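Local atomic coordinates of charybdin (Charybdis maritima, PDB entry 2B7U), a protein that belongs to the plant ribosome-inactivating proteins, a family of single-chain toxins and toxin subunits with a mixed alpha and beta fold. Residues W202-F207 and E221-Y226. Sequence-based numbering, arbitrary orientation.
Sequences WVRFSF and EPQTIY
Phe205 and Gln223 mark the nearest backbone approach of segments 202-207 and 221-226, with their CA atoms 9.2 Å apart. The short axes of helical residues 202-207 and strand 223-225 stand 12.3 Å apart and run closer to antiparallel than parallel, at 133°. Side chains therefore bridge the gap. Phe205 reaches from the helix, and Ile225 comes to meet it from the opposite direction. The CD1 methyl of Ile225 lies 3.7 Å from Phe205 CE1 and nearly as close to Phe205 CZ, obliquely to the ring. Ile225 CG1 is anti to the carbonyl carbon (chi1 -61°) and chi2 is extended, which carries CD1 out to the ring. Elsewhere on the ring, Gln223 OE1 sits at the edge, in the ring plane, 3.7 Å from Phe205 CE2. Ring and amide planes are 74° apart.

The polar side of the contact is held by water. Arg204 NH2 gives a hydrogen to water 1 at 2.9 Å, in the guanidinium plane. The water in turn donates to Gln223 OE1 at 2.6 Å. Arg204 NH2 and Gln223 OE1 themselves stay 3.5 Å apart, without a direct hydrogen bond. The Gln223 chain bends at chi2, and its NE2 bonds back to Glu221 O at 2.8 Å. The amide is thus gripped at both ends, which fixes its rotation.

Strand 223-225 pairs with strand 228-230 in a two-stranded antiparallel hairpin. Leu236 of helix 233-237 touches both Phe205 and Ile225. Trp193 and Leu198 of helix 192-199 complete this small apolar cluster, which joins the hairpin to three helices, while Asp197 touches Ile225 and accepts a hydrogen bond from Tyr226 N.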
loop_
_atom_site.group_PDB
_atom_site.type_symbol
_atom_site.label_atom_id
_atom_site.label_comp_id
_atom_site.label_asym_id
_atom_site.label_seq_id
_atom_site.Cartn_x
_atom_site.Cartn_y
_atom_site.Cartn_z
ATOM N N TRP A 202 1.895 -7.809 -7.142
ATOM C CA TRP A 202 2.327 -8.025 -5.742
ATOM C C TRP A 202 1.714 -9.274 -5.127
ATOM O O TRP A 202 2.399 -10.025 -4.462
ATOM C CB TRP A 202 2.002 -6.829 -4.848
ATOM C CG TRP A 202 2.508 -6.941 -3.428
ATOM C CD1 TRP A 202 3.801 -6.992 -3.027
ATOM C CD2 TRP A 202 1.709 -7.029 -2.253
ATOM N NE1 TRP A 202 3.865 -7.085 -1.645
ATOM C CE2 TRP A 202 2.590 -7.084 -1.154
ATOM C CE3 TRP A 202 0.327 -7.009 -2.017
ATOM C CZ2 TRP A 202 2.134 -7.126 0.170
ATOM C CZ3 TRP A 202 -0.128 -7.048 -0.696
ATOM C CH2 TRP A 202 0.782 -7.096 0.370
ATOM N N VAL A 203 0.429 -9.470 -5.352
ATOM C CA VAL A 203 -0.279 -10.597 -4.753
ATOM C C VAL A 203 0.283 -11.891 -5.347
ATOM O O VAL A 203 0.612 -12.848 -4.623
ATOM C CB VAL A 203 -1.809 -10.471 -4.986
ATOM C CG1 VAL A 203 -2.487 -11.725 -4.591
ATOM C CG2 VAL A 203 -2.335 -9.278 -4.228
ATOM N N ARG A 204 0.389 -11.938 -6.674
ATOM C CA ARG A 204 0.915 -13.126 -7.373
ATOM C C ARG A 204 2.383 -13.408 -7.003
ATOM O O ARG A 204 2.766 -14.552 -6.729
ATOM C CB ARG A 204 0.822 -12.924 -8.874
ATOM C CG ARG A 204 -0.510 -13.146 -9.503
ATOM C CD ARG A 204 -0.281 -13.662 -10.951
ATOM N NE ARG A 204 0.663 -12.796 -11.651
ATOM C CZ ARG A 204 1.747 -13.174 -12.336
ATOM N NH1 ARG A 204 2.083 -14.448 -12.520
ATOM N NH2 ARG A 204 2.506 -12.247 -12.890
ATOM N N PHE A 205 3.229 -12.380 -7.010
ATOM C CA PHE A 205 4.635 -12.551 -6.640
ATOM C C PHE A 205 4.784 -13.010 -5.188
ATOM O O PHE A 205 5.632 -13.874 -4.886
ATOM C CB PHE A 205 5.393 -11.223 -6.807
ATOM C CG PHE A 205 5.621 -10.777 -8.238
ATOM C CD1 PHE A 205 6.097 -9.483 -8.484
ATOM C CD2 PHE A 205 5.412 -11.609 -9.311
ATOM C CE1 PHE A 205 6.364 -9.060 -9.787
ATOM C CE2 PHE A 205 5.679 -11.171 -10.623
ATOM C CZ PHE A 205 6.156 -9.908 -10.831
ATOM N N SER A 206 3.997 -12.449 -4.282
ATOM C CA SER A 206 4.068 -12.872 -2.875
ATOM C C SER A 206 3.768 -14.357 -2.779
ATOM O O SER A 206 4.459 -15.070 -2.062
ATOM C CB SER A 206 3.077 -12.094 -2.021
ATOM O OG SER A 206 3.487 -10.735 -1.906
ATOM N N PHE A 207 2.729 -14.794 -3.475
ATOM C CA PHE A 207 2.347 -16.198 -3.459
ATOM C C PHE A 207 3.457 -17.072 -4.020
ATOM O O PHE A 207 3.813 -18.115 -3.444
ATOM C CB PHE A 207 1.077 -16.429 -4.276
ATOM C CG PHE A 207 0.644 -17.863 -4.283
ATOM C CD1 PHE A 207 0.991 -18.684 -5.335
ATOM C CD2 PHE A 207 -0.032 -18.394 -3.187
ATOM C CE1 PHE A 207 0.634 -20.034 -5.324
ATOM C CE2 PHE A 207 -0.401 -19.737 -3.180
ATOM C CZ PHE A 207 -0.064 -20.537 -4.249
ATOM N N GLU A 221 8.055 -20.281 -12.042
ATOM C CA GLU A 221 8.136 -19.911 -13.445
ATOM C C GLU A 221 8.849 -18.572 -13.556
ATOM O O GLU A 221 8.453 -17.610 -12.917
ATOM C CB GLU A 221 6.730 -19.802 -14.008
ATOM C CG GLU A 221 6.091 -21.141 -14.260
ATOM C CD GLU A 221 6.436 -21.712 -15.627
ATOM O OE1 GLU A 221 7.634 -21.735 -16.009
ATOM O OE2 GLU A 221 5.497 -22.148 -16.330
ATOM N N PRO A 222 9.899 -18.494 -14.384
ATOM C CA PRO A 222 10.545 -17.193 -14.555
ATOM C C PRO A 222 9.601 -16.067 -14.980
ATOM O O PRO A 222 8.703 -16.286 -15.796
ATOM C CB PRO A 222 11.573 -17.469 -15.656
ATOM C CG PRO A 222 11.920 -18.864 -15.490
ATOM C CD PRO A 222 10.608 -19.545 -15.138
ATOM N N GLN A 223 9.845 -14.871 -14.436
ATOM C CA GLN A 223 9.017 -13.702 -14.664
ATOM C C GLN A 223 9.859 -12.652 -15.373
ATOM O O GLN A 223 11.070 -12.624 -15.217
ATOM C CB GLN A 223 8.539 -13.151 -13.331
ATOM C CG GLN A 223 7.800 -14.180 -12.500
ATOM C CD GLN A 223 6.478 -14.558 -13.084
ATOM O OE1 GLN A 223 5.659 -13.693 -13.398
ATOM N NE2 GLN A 223 6.255 -15.859 -13.263
ATOM N N THR A 224 9.215 -11.790 -16.140
ATOM C CA THR A 224 9.920 -10.678 -16.763
ATOM C C THR A 224 9.496 -9.393 -16.065
ATOM O O THR A 224 8.300 -9.081 -15.988
ATOM C CB THR A 224 9.611 -10.637 -18.261
ATOM O OG1 THR A 224 10.055 -11.855 -18.860
ATOM C CG2 THR A 224 10.327 -9.474 -18.907
ATOM N N ILE A 225 10.485 -8.615 -15.617
ATOM C CA ILE A 225 10.270 -7.321 -14.944
ATOM C C ILE A 225 11.249 -6.310 -15.530
ATOM O O ILE A 225 12.437 -6.602 -15.616
ATOM C CB ILE A 225 10.497 -7.404 -13.420
ATOM C CG1 ILE A 225 9.505 -8.388 -12.799
ATOM C CG2 ILE A 225 10.378 -6.017 -12.779
ATOM C CD1 ILE A 225 9.695 -8.641 -11.312
ATOM N N TYR A 226 10.734 -5.151 -15.923
ATOM C CA TYR A 226 11.552 -4.089 -16.541
ATOM C C TYR A 226 12.410 -4.665 -17.671
ATOM O O TYR A 226 13.574 -4.295 -17.824
ATOM C CB TYR A 226 12.458 -3.443 -15.491
ATOM C CG TYR A 226 12.976 -2.045 -15.795
ATOM C CD1 TYR A 226 14.065 -1.536 -15.099
ATOM C CD2 TYR A 226 12.379 -1.235 -16.741
ATOM C CE1 TYR A 226 14.541 -0.254 -15.342
ATOM C CE2 TYR A 226 12.857 0.050 -16.997
ATOM C CZ TYR A 226 13.935 0.532 -16.289
ATOM O OH TYR A 226 14.414 1.817 -16.553
HETATM O O HOH W 1 4.812 -11.424 -14.416
#